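Local coordinates for protein succinate--CoA ligase subunit alpha (Campylobacter jejuni, PDB 6MEL) that forms the alpha subunit of a bacterial ligase, combining a Rossmann-type CoA-binding domain with a CoA-ligase domain in one chain that meets a chain of another protein, at residues A161-Y170 with A278-G289; K7-T17 with G32-K43. All coordinates share one frame; numbering follows the deposited sequence.

Contact 1. Residues A161-Y170 with A278-G289; sequences AANQVVQGGY and ALIGEEIQKILG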
loop_
_atom_site.group_PDB
_atom_site.type_symbol
_atom_site.label_atom_id
_atom_site.label_comp_id
_atom_site.label_asym_id
_atom_site.label_seq_id
_atom_site.Cartn_x
_atom_site.Cartn_y
_atom_site.Cartn_z
ATOM N N ALA A 161 8.804 -7.295 -17.803
ATOM C CA ALA A 161 10.251 -7.607 -17.665
ATOM C C ALA A 161 10.551 -8.977 -18.284
ATOM O O ALA A 161 11.500 -9.118 -19.083
ATOM C CB ALA A 161 10.674 -7.542 -16.223
ATOM N N ALA A 162 9.710 -9.968 -17.960
ATOM C CA ALA A 162 9.907 -11.313 -18.460
ATOM C C ALA A 162 9.901 -11.290 -19.989
ATOM O O ALA A 162 10.741 -11.895 -20.648
ATOM C CB ALA A 162 8.863 -12.254 -17.909
ATOM N N ASN A 163 8.959 -10.536 -20.550
ATOM C CA ASN A 163 8.800 -10.483 -21.983
ATOM C C ASN A 163 10.036 -9.838 -22.618
ATOM O O ASN A 163 10.491 -10.298 -23.711
ATOM C CB ASN A 163 7.497 -9.779 -22.370
ATOM C CG ASN A 163 7.043 -10.124 -23.763
ATOM O OD1 ASN A 163 7.108 -11.289 -24.143
ATOM N ND2 ASN A 163 6.645 -9.117 -24.523
ATOM N N GLN A 164 10.566 -8.763 -22.002
ATOM C CA GLN A 164 11.776 -8.126 -22.526
ATOM C C GLN A 164 12.941 -9.145 -22.533
ATOM O O GLN A 164 13.825 -9.164 -23.425
ATOM C CB GLN A 164 12.160 -6.892 -21.721
ATOM C CG GLN A 164 11.230 -5.695 -21.898
ATOM C CD GLN A 164 11.674 -4.600 -20.957
ATOM O OE1 GLN A 164 12.828 -4.586 -20.555
ATOM N NE2 GLN A 164 10.773 -3.693 -20.584
ATOM N N VAL A 165 13.001 -9.986 -21.509
ATOM C CA VAL A 165 14.110 -10.903 -21.417
ATOM C C VAL A 165 13.965 -11.975 -22.511
ATOM O O VAL A 165 14.967 -12.370 -23.119
ATOM C CB VAL A 165 14.187 -11.515 -20.013
ATOM C CG1 VAL A 165 15.106 -12.724 -19.983
ATOM C CG2 VAL A 165 14.597 -10.477 -18.977
ATOM N N VAL A 166 12.738 -12.457 -22.740
ATOM C CA VAL A 166 12.495 -13.484 -23.753
ATOM C C VAL A 166 12.774 -12.892 -25.149
ATOM O O VAL A 166 13.537 -13.482 -25.906
ATOM C CB VAL A 166 11.089 -14.072 -23.649
ATOM C CG1 VAL A 166 10.725 -14.996 -24.811
ATOM C CG2 VAL A 166 10.891 -14.789 -22.327
ATOM N N GLN A 167 12.259 -11.693 -25.436
ATOM C CA GLN A 167 12.494 -11.011 -26.716
ATOM C C GLN A 167 13.999 -10.776 -26.919
ATOM O O GLN A 167 14.445 -10.677 -28.028
ATOM C CB GLN A 167 11.823 -9.624 -26.849
ATOM C CG GLN A 167 10.295 -9.547 -26.770
ATOM C CD GLN A 167 9.563 -10.691 -27.422
ATOM O OE1 GLN A 167 10.006 -11.225 -28.434
ATOM N NE2 GLN A 167 8.408 -11.052 -26.881
ATOM N N GLY A 168 14.769 -10.608 -25.845
ATOM C CA GLY A 168 16.188 -10.305 -25.959
ATOM C C GLY A 168 17.053 -11.555 -26.123
ATOM O O GLY A 168 18.288 -11.463 -25.954
ATOM N N GLY A 169 16.403 -12.705 -26.387
ATOM C CA GLY A 169 17.037 -13.994 -26.656
ATOM C C GLY A 169 17.231 -14.913 -25.446
ATOM O O GLY A 169 17.839 -15.954 -25.584
ATOM N N TYR A 170 16.718 -14.566 -24.256
ATOM C CA TYR A 170 16.936 -15.387 -23.070
ATOM C C TYR A 170 15.595 -15.942 -22.560
ATOM O O TYR A 170 14.648 -16.062 -23.311
ATOM C CB TYR A 170 17.710 -14.541 -22.065
ATOM C CG TYR A 170 19.129 -14.338 -22.505
ATOM C CD1 TYR A 170 20.063 -15.342 -22.299
ATOM C CD2 TYR A 170 19.518 -13.189 -23.179
ATOM C CE1 TYR A 170 21.376 -15.194 -22.716
ATOM C CE2 TYR A 170 20.825 -13.022 -23.602
ATOM C CZ TYR A 170 21.749 -14.033 -23.374
ATOM O OH TYR A 170 23.053 -13.910 -23.744
ATOM N N ALA A 278 11.974 0.159 -19.787
ATOM C CA ALA A 278 11.969 -0.442 -21.121
ATOM C C ALA A 278 13.241 -1.234 -21.375
ATOM O O ALA A 278 13.227 -2.013 -22.294
ATOM C CB ALA A 278 11.823 0.610 -22.193
ATOM N N LEU A 279 14.288 -1.029 -20.557
ATOM C CA LEU A 279 15.645 -1.507 -20.872
ATOM C C LEU A 279 16.143 -2.628 -19.935
ATOM O O LEU A 279 17.351 -2.887 -19.860
ATOM C CB LEU A 279 16.563 -0.289 -20.826
ATOM C CG LEU A 279 16.168 0.874 -21.734
ATOM C CD1 LEU A 279 17.287 1.923 -21.754
ATOM C CD2 LEU A 279 15.879 0.416 -23.162
ATOM N N ILE A 280 15.221 -3.350 -19.275
ATOM C CA ILE A 280 15.586 -4.461 -18.411
ATOM C C ILE A 280 16.164 -5.618 -19.244
ATOM O O ILE A 280 17.185 -6.218 -18.851
ATOM C CB ILE A 280 14.386 -4.906 -17.553
ATOM C CG1 ILE A 280 13.931 -3.779 -16.616
ATOM C CG2 ILE A 280 14.687 -6.176 -16.764
ATOM C CD1 ILE A 280 12.556 -4.034 -15.987
ATOM N N GLY A 281 15.472 -5.990 -20.328
ATOM C CA GLY A 281 15.974 -7.008 -21.254
ATOM C C GLY A 281 17.368 -6.649 -21.783
ATOM O O GLY A 281 18.268 -7.465 -21.806
ATOM N N GLU A 282 17.541 -5.395 -22.188
ATOM C CA GLU A 282 18.806 -4.954 -22.722
ATOM C C GLU A 282 19.910 -5.117 -21.677
ATOM O O GLU A 282 21.042 -5.443 -22.043
ATOM C CB GLU A 282 18.740 -3.510 -23.184
ATOM C CG GLU A 282 17.991 -3.334 -24.495
ATOM C CD GLU A 282 18.176 -1.931 -25.081
ATOM O OE1 GLU A 282 19.111 -1.234 -24.643
ATOM O OE2 GLU A 282 17.347 -1.510 -25.904
ATOM N N GLU A 283 19.596 -4.884 -20.389
ATOM C CA GLU A 283 20.627 -4.991 -19.364
ATOM C C GLU A 283 21.090 -6.442 -19.254
ATOM O O GLU A 283 22.291 -6.727 -19.121
ATOM C CB GLU A 283 20.157 -4.472 -18.005
ATOM C CG GLU A 283 21.279 -4.191 -17.044
ATOM C CD GLU A 283 22.153 -2.996 -17.406
ATOM O OE1 GLU A 283 21.824 -2.288 -18.364
ATOM O OE2 GLU A 283 23.176 -2.825 -16.758
ATOM N N ILE A 284 20.142 -7.368 -19.305
ATOM C CA ILE A 284 20.483 -8.771 -19.290
ATOM C C ILE A 284 21.389 -9.134 -20.494
ATOM O O ILE A 284 22.343 -9.909 -20.338
ATOM C CB ILE A 284 19.206 -9.623 -19.223
ATOM C CG1 ILE A 284 18.585 -9.619 -17.805
ATOM C CG2 ILE A 284 19.456 -11.030 -19.713
ATOM C CD1 ILE A 284 19.409 -10.267 -16.730
ATOM N N GLN A 285 21.087 -8.624 -21.685
ATOM C CA GLN A 285 21.940 -8.841 -22.881
ATOM C C GLN A 285 23.355 -8.282 -22.672
ATOM O O GLN A 285 24.305 -8.938 -23.021
ATOM C CB GLN A 285 21.381 -8.145 -24.108
ATOM C CG GLN A 285 20.056 -8.715 -24.563
ATOM C CD GLN A 285 19.681 -7.995 -25.829
ATOM O OE1 GLN A 285 18.862 -7.084 -25.833
ATOM N NE2 GLN A 285 20.401 -8.325 -26.888
ATOM N N LYS A 286 23.481 -7.098 -22.075
ATOM C CA LYS A 286 24.795 -6.576 -21.743
ATOM C C LYS A 286 25.573 -7.567 -20.891
ATOM O O LYS A 286 26.788 -7.721 -21.062
ATOM C CB LYS A 286 24.736 -5.288 -20.930
ATOM C CG LYS A 286 24.467 -4.022 -21.719
ATOM C CD LYS A 286 24.877 -2.801 -20.897
ATOM C CE LYS A 286 24.037 -1.567 -21.173
ATOM N NZ LYS A 286 23.780 -0.805 -19.915
ATOM N N ILE A 287 24.887 -8.155 -19.900
ATOM C CA ILE A 287 25.558 -8.968 -18.931
ATOM C C ILE A 287 25.927 -10.310 -19.563
ATOM O O ILE A 287 27.044 -10.752 -19.429
ATOM C CB ILE A 287 24.703 -9.139 -17.659
ATOM C CG1 ILE A 287 24.646 -7.850 -16.831
ATOM C CG2 ILE A 287 25.185 -10.311 -16.821
ATOM C CD1 ILE A 287 23.459 -7.809 -15.903
ATOM N N LEU A 288 24.971 -10.960 -20.218
ATOM C CA LEU A 288 25.145 -12.339 -20.618
ATOM C C LEU A 288 25.735 -12.428 -22.036
ATOM O O LEU A 288 26.227 -13.461 -22.390
ATOM C CB LEU A 288 23.793 -13.045 -20.570
ATOM C CG LEU A 288 23.216 -13.266 -19.175
ATOM C CD1 LEU A 288 21.923 -14.042 -19.286
ATOM C CD2 LEU A 288 24.192 -13.987 -18.266
ATOM N N GLY A 289 25.645 -11.351 -22.825
ATOM C CA GLY A 289 26.071 -11.371 -24.237
ATOM C C GLY A 289 24.907 -11.563 -25.201
ATOM O O GLY A 289 23.770 -11.844 -24.785
#
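Val165 and Ile284 meet at the centre, CG2 of the valine 4.2 Å from CG1 of the isoleucine, in a pair of neighbouring helices that lie on the same sheet of an alpha/beta domain. Both helices rest on strand 148-152, and Ile280 and Ile284 also reach strands 203-209 and 230-235. One turn earlier, Ala161 CB sits 4.0 Å from Ile280 CD1. The helices run in roughly the same direction, crossing at -44° with their axes 7.9 Å apart. Gly281 makes this closeness possible: its bare CA packs directly against the Gln164-Val165 backbone, 4.3 Å from Val165 CA.

Helix 156-167 ends in a Schellman motif with Gly169 as its C-prime residue, and the chain then turns Tyr170 back across the gap. With CG anti to the carbonyl carbon (chi1 -72°), the ring reaches across to helix 280-288, and CD2 comes 4.1 Å from Ile284 CG2. Leu288 CD1 lies over one ring face, 4.0 Å from the centroid and offset toward the rim, in a CH-pi contact. Gly289 O approaches the phenol in the ring plane; the modelled separation from OH is too short for its exact value to be trusted.

At the other end, Glu282 forms a salt bridge with a basic side chain of another protein's chain. The extended side chain of Gln164 reaches the first turn of helix 280-288, while its NE2 donates to Pro277 O and Glu160 OE2. Its OE1 accepts Gly281 N at 3.0 Å, nearly straight at 170° and in the carbonyl plane.

Contact 2. Residues K7-T17 with G32-K43; sequences KNTKVIVQGFT and GTNIVGGITPHK
Phe16 lays one face of its ring against the glycine backbone of the neighbouring strand: Gly37 C stands 4.0 Å above the ring plane near the rim, and CD2 is 3.4 Å from Gly38 CA. With CG anti to the backbone N (chi1 -170°), the ring packs directly on the bare CA of Gly38, and His48 meets it edge-to-face. Further along the same face of the sheet, Val13 CG2 packs 4.0 Å from Ile35 CD1, with Val11 and Thr33 beyond. On the opposite face Ile12 CD1 touches Ile39 CD1 at 3.8 Å, and both residues continue onto helix 57-64.

The strands are parallel, but between the Val11-Ile35 and Val13-Gly38 pairs one residue, Ile12, faces two, Val36 and Gly37, and a beta bulge absorbs the extra one. Val11 O still takes Val36 N, and Val13 N reaches Gly37 O, on either side of the irregularity.

Where the strands end, Ile39 O is gripped by two donors from the same face of its plane: Phe16 N at 3.1 Å and Thr40 OG1 at 2.7 Å. Thr17 OG1 in turn donates to Thr40 OG1 over 2.9 Å, and Lys43 NZ adds a weak bond to Thr17 OG1. At the far end a water sits between Lys7 O and Gly32 O, at rather short distances from both. Gln14 is tied to the next strand through Ser69. Adjacent parallel strands joined through one helix, with a glycine-containing turn after the first, make the opening beta-alpha-beta unit of a Rossmann-type domain.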
loop_
_atom_site.group_PDB
_atom_site.type_symbol
_atom_site.label_atom_id
_atom_site.label_comp_id
_atom_site.label_asym_id
_atom_site.label_seq_id
_atom_site.Cartn_x
_atom_site.Cartn_y
_atom_site.Cartn_z
ATOM N N LYS A 7 7.271 -29.265 -11.666
ATOM C CA LYS A 7 6.098 -29.956 -12.238
ATOM C C LYS A 7 5.525 -31.008 -11.287
ATOM O O LYS A 7 4.354 -31.348 -11.445
ATOM C CB LYS A 7 6.447 -30.651 -13.560
ATOM C CG LYS A 7 7.464 -31.767 -13.421
ATOM C CD LYS A 7 8.007 -32.263 -14.731
ATOM C CE LYS A 7 9.442 -32.708 -14.570
ATOM N NZ LYS A 7 9.761 -33.801 -15.517
ATOM N N ASN A 8 6.330 -31.500 -10.328
ATOM C CA ASN A 8 5.918 -32.547 -9.404
ATOM C C ASN A 8 5.374 -31.963 -8.102
ATOM O O ASN A 8 4.743 -32.677 -7.364
ATOM C CB ASN A 8 7.070 -33.502 -9.062
ATOM C CG ASN A 8 7.566 -34.219 -10.308
ATOM O OD1 ASN A 8 6.774 -34.605 -11.173
ATOM N ND2 ASN A 8 8.875 -34.293 -10.463
ATOM N N THR A 9 5.648 -30.686 -7.807
ATOM C CA THR A 9 5.191 -30.133 -6.510
ATOM C C THR A 9 3.670 -30.364 -6.369
ATOM O O THR A 9 2.909 -29.920 -7.187
ATOM C CB THR A 9 5.494 -28.633 -6.431
ATOM O OG1 THR A 9 6.870 -28.413 -6.756
ATOM C CG2 THR A 9 5.146 -28.055 -5.076
ATOM N N LYS A 10 3.230 -30.989 -5.290
ATOM C CA LYS A 10 1.813 -31.141 -5.016
ATOM C C LYS A 10 1.253 -29.873 -4.379
ATOM O O LYS A 10 1.801 -29.405 -3.372
ATOM C CB LYS A 10 1.598 -32.303 -4.057
ATOM C CG LYS A 10 2.140 -33.628 -4.582
ATOM C CD LYS A 10 1.370 -34.834 -4.096
ATOM C CE LYS A 10 2.256 -35.881 -3.474
ATOM N NZ LYS A 10 2.702 -35.401 -2.144
ATOM N N VAL A 11 0.127 -29.402 -4.926
ATOM C CA VAL A 11 -0.464 -28.139 -4.557
ATOM C C VAL A 11 -1.935 -28.346 -4.215
ATOM O O VAL A 11 -2.644 -28.931 -5.015
ATOM C CB VAL A 11 -0.368 -27.136 -5.722
ATOM C CG1 VAL A 11 -1.090 -25.827 -5.391
ATOM C CG2 VAL A 11 1.077 -26.892 -6.148
ATOM N N ILE A 12 -2.384 -27.766 -3.090
ATOM C CA ILE A 12 -3.782 -27.600 -2.794
ATOM C C ILE A 12 -4.154 -26.136 -2.967
ATOM O O ILE A 12 -3.315 -25.227 -2.787
ATOM C CB ILE A 12 -4.133 -28.084 -1.385
ATOM C CG1 ILE A 12 -3.220 -27.452 -0.344
ATOM C CG2 ILE A 12 -4.095 -29.595 -1.319
ATOM C CD1 ILE A 12 -3.679 -27.706 1.069
ATOM N N VAL A 13 -5.432 -25.906 -3.246
ATOM C CA VAL A 13 -5.942 -24.553 -3.451
ATOM C C VAL A 13 -6.913 -24.244 -2.311
ATOM O O VAL A 13 -7.887 -24.941 -2.116
ATOM C CB VAL A 13 -6.628 -24.446 -4.820
ATOM C CG1 VAL A 13 -7.178 -23.064 -5.056
ATOM C CG2 VAL A 13 -5.709 -24.880 -5.959
ATOM N N GLN A 14 -6.645 -23.172 -1.562
ATOM C CA GLN A 14 -7.603 -22.684 -0.575
ATOM C C GLN A 14 -8.492 -21.668 -1.306
ATOM O O GLN A 14 -7.996 -20.788 -2.030
ATOM C CB GLN A 14 -6.886 -22.150 0.662
ATOM C CG GLN A 14 -6.176 -23.218 1.485
ATOM C CD GLN A 14 -5.252 -22.663 2.535
ATOM O OE1 GLN A 14 -4.034 -22.818 2.449
ATOM N NE2 GLN A 14 -5.836 -22.019 3.542
ATOM N N GLY A 15 -9.812 -21.830 -1.159
ATOM C CA GLY A 15 -10.795 -21.056 -1.926
ATOM C C GLY A 15 -11.006 -21.636 -3.329
ATOM O O GLY A 15 -11.321 -20.923 -4.277
ATOM N N PHE A 16 -10.972 -22.965 -3.408
ATOM C CA PHE A 16 -10.902 -23.709 -4.648
ATOM C C PHE A 16 -12.159 -23.536 -5.511
ATOM O O PHE A 16 -12.041 -23.593 -6.701
ATOM C CB PHE A 16 -10.699 -25.184 -4.313
ATOM C CG PHE A 16 -10.366 -26.134 -5.432
ATOM C CD1 PHE A 16 -9.607 -25.755 -6.517
ATOM C CD2 PHE A 16 -10.753 -27.463 -5.334
ATOM C CE1 PHE A 16 -9.254 -26.669 -7.497
ATOM C CE2 PHE A 16 -10.395 -28.378 -6.309
ATOM C CZ PHE A 16 -9.656 -27.978 -7.394
ATOM N N THR A 17 -13.349 -23.355 -4.923
ATOM C CA THR A 17 -14.572 -23.393 -5.727
ATOM C C THR A 17 -15.038 -21.993 -6.095
ATOM O O THR A 17 -15.966 -21.880 -6.812
ATOM C CB THR A 17 -15.735 -24.149 -5.067
ATOM O OG1 THR A 17 -16.026 -23.581 -3.797
ATOM C CG2 THR A 17 -15.446 -25.618 -4.915
ATOM N N GLY A 32 0.612 -27.409 -16.306
ATOM C CA GLY A 32 1.418 -28.545 -15.805
ATOM C C GLY A 32 1.442 -28.664 -14.283
ATOM O O GLY A 32 2.020 -29.602 -13.745
ATOM N N THR A 33 0.794 -27.725 -13.580
ATOM C CA THR A 33 0.853 -27.722 -12.111
ATOM C C THR A 33 0.117 -28.946 -11.560
ATOM O O THR A 33 -1.027 -29.190 -11.902
ATOM C CB THR A 33 0.228 -26.464 -11.497
ATOM O OG1 THR A 33 0.751 -25.314 -12.172
ATOM C CG2 THR A 33 0.480 -26.372 -10.006
ATOM N N ASN A 34 0.755 -29.652 -10.637
ATOM C CA ASN A 34 0.165 -30.825 -9.972
ATOM C C ASN A 34 -0.801 -30.388 -8.854
ATOM O O ASN A 34 -0.523 -30.562 -7.672
ATOM C CB ASN A 34 1.268 -31.728 -9.394
ATOM C CG ASN A 34 0.751 -33.087 -8.937
ATOM O OD1 ASN A 34 -0.352 -33.460 -9.285
ATOM N ND2 ASN A 34 1.499 -33.809 -8.108
ATOM N N ILE A 35 -1.958 -29.843 -9.214
ATOM C CA ILE A 35 -2.943 -29.550 -8.230
ATOM C C ILE A 35 -3.640 -30.847 -7.825
ATOM O O ILE A 35 -4.274 -31.482 -8.667
ATOM C CB ILE A 35 -3.911 -28.477 -8.744
ATOM C CG1 ILE A 35 -3.179 -27.129 -8.883
ATOM C CG2 ILE A 35 -5.110 -28.375 -7.822
ATOM C CD1 ILE A 35 -4.004 -25.986 -9.390
ATOM N N VAL A 36 -3.623 -31.177 -6.525
ATOM C CA VAL A 36 -4.127 -32.477 -6.092
ATOM C C VAL A 36 -5.462 -32.326 -5.382
ATOM O O VAL A 36 -6.024 -33.321 -4.998
ATOM C CB VAL A 36 -3.136 -33.225 -5.183
ATOM C CG1 VAL A 36 -1.908 -33.657 -5.947
ATOM C CG2 VAL A 36 -2.758 -32.383 -3.974
ATOM N N GLY A 37 -5.950 -31.100 -5.196
ATOM C CA GLY A 37 -7.138 -30.905 -4.352
ATOM C C GLY A 37 -7.322 -29.466 -3.919
ATOM O O GLY A 37 -6.512 -28.565 -4.199
ATOM N N GLY A 38 -8.401 -29.217 -3.214
ATOM C CA GLY A 38 -8.634 -27.873 -2.713
ATOM C C GLY A 38 -9.588 -27.864 -1.549
ATOM O O GLY A 38 -10.218 -28.910 -1.250
ATOM N N ILE A 39 -9.741 -26.672 -0.956
ATOM C CA ILE A 39 -10.503 -26.466 0.235
ATOM C C ILE A 39 -11.665 -25.521 -0.101
ATOM O O ILE A 39 -11.478 -24.483 -0.696
ATOM C CB ILE A 39 -9.605 -25.956 1.389
ATOM C CG1 ILE A 39 -8.570 -26.995 1.838
ATOM C CG2 ILE A 39 -10.433 -25.640 2.625
ATOM C CD1 ILE A 39 -7.498 -27.290 0.931
ATOM N N THR A 40 -12.871 -25.891 0.331
ATOM C CA THR A 40 -13.958 -24.962 0.532
ATOM C C THR A 40 -14.817 -25.476 1.681
ATOM O O THR A 40 -15.366 -26.557 1.570
ATOM C CB THR A 40 -14.813 -24.789 -0.729
ATOM O OG1 THR A 40 -13.997 -24.237 -1.768
ATOM C CG2 THR A 40 -15.996 -23.872 -0.489
ATOM N N PRO A 41 -14.965 -24.744 2.806
ATOM C CA PRO A 41 -15.802 -25.221 3.908
ATOM C C PRO A 41 -17.210 -25.576 3.398
ATOM O O PRO A 41 -17.775 -24.831 2.613
ATOM C CB PRO A 41 -15.862 -24.033 4.871
ATOM C CG PRO A 41 -14.567 -23.283 4.587
ATOM C CD PRO A 41 -14.382 -23.410 3.076
ATOM N N HIS A 42 -17.708 -26.741 3.832
ATOM C CA HIS A 42 -19.056 -27.233 3.607
ATOM C C HIS A 42 -19.175 -27.876 2.219
ATOM O O HIS A 42 -20.271 -28.183 1.775
ATOM C CB HIS A 42 -20.092 -26.123 3.800
ATOM C CG HIS A 42 -19.919 -25.387 5.085
ATOM N ND1 HIS A 42 -19.929 -26.024 6.314
ATOM C CD2 HIS A 42 -19.724 -24.080 5.330
ATOM C CE1 HIS A 42 -19.721 -25.131 7.262
ATOM N NE2 HIS A 42 -19.597 -23.932 6.680
ATOM N N LYS A 43 -18.049 -28.095 1.532
ATOM C CA LYS A 43 -18.082 -28.760 0.266
ATOM C C LYS A 43 -17.154 -29.963 0.269
ATOM O O LYS A 43 -16.874 -30.522 -0.806
ATOM C CB LYS A 43 -17.744 -27.772 -0.843
ATOM C CG LYS A 43 -18.891 -26.821 -1.120
ATOM C CD LYS A 43 -18.626 -25.911 -2.269
ATOM C CE LYS A 43 -19.848 -25.095 -2.617
ATOM N NZ LYS A 43 -19.428 -23.977 -3.488
HETATM O O HOH W 1 2.500 -31.995 -12.988
HETATM O O HOH W 2 3.274 -28.649 -9.527
#

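In the fold
From the N terminus, contact 2 comes first. It closes a short loop of 14 residues, almost all of them in helix 19-31, by setting strands 10-14 and 34-39 side by side within the first sheet. The chain then completes that sheet and crosses to a second one before contact 1 opens. Contact 1 spans 107 residues and returns the last helix, 280-288, to helix 156-167 on the second sheet. The two loops are in series, neither nested nor crossed. Their centres lie 34 Å apart on opposite sides of the chain's centre, with nearest atoms about 16 Å apart, so each ties together its own domain.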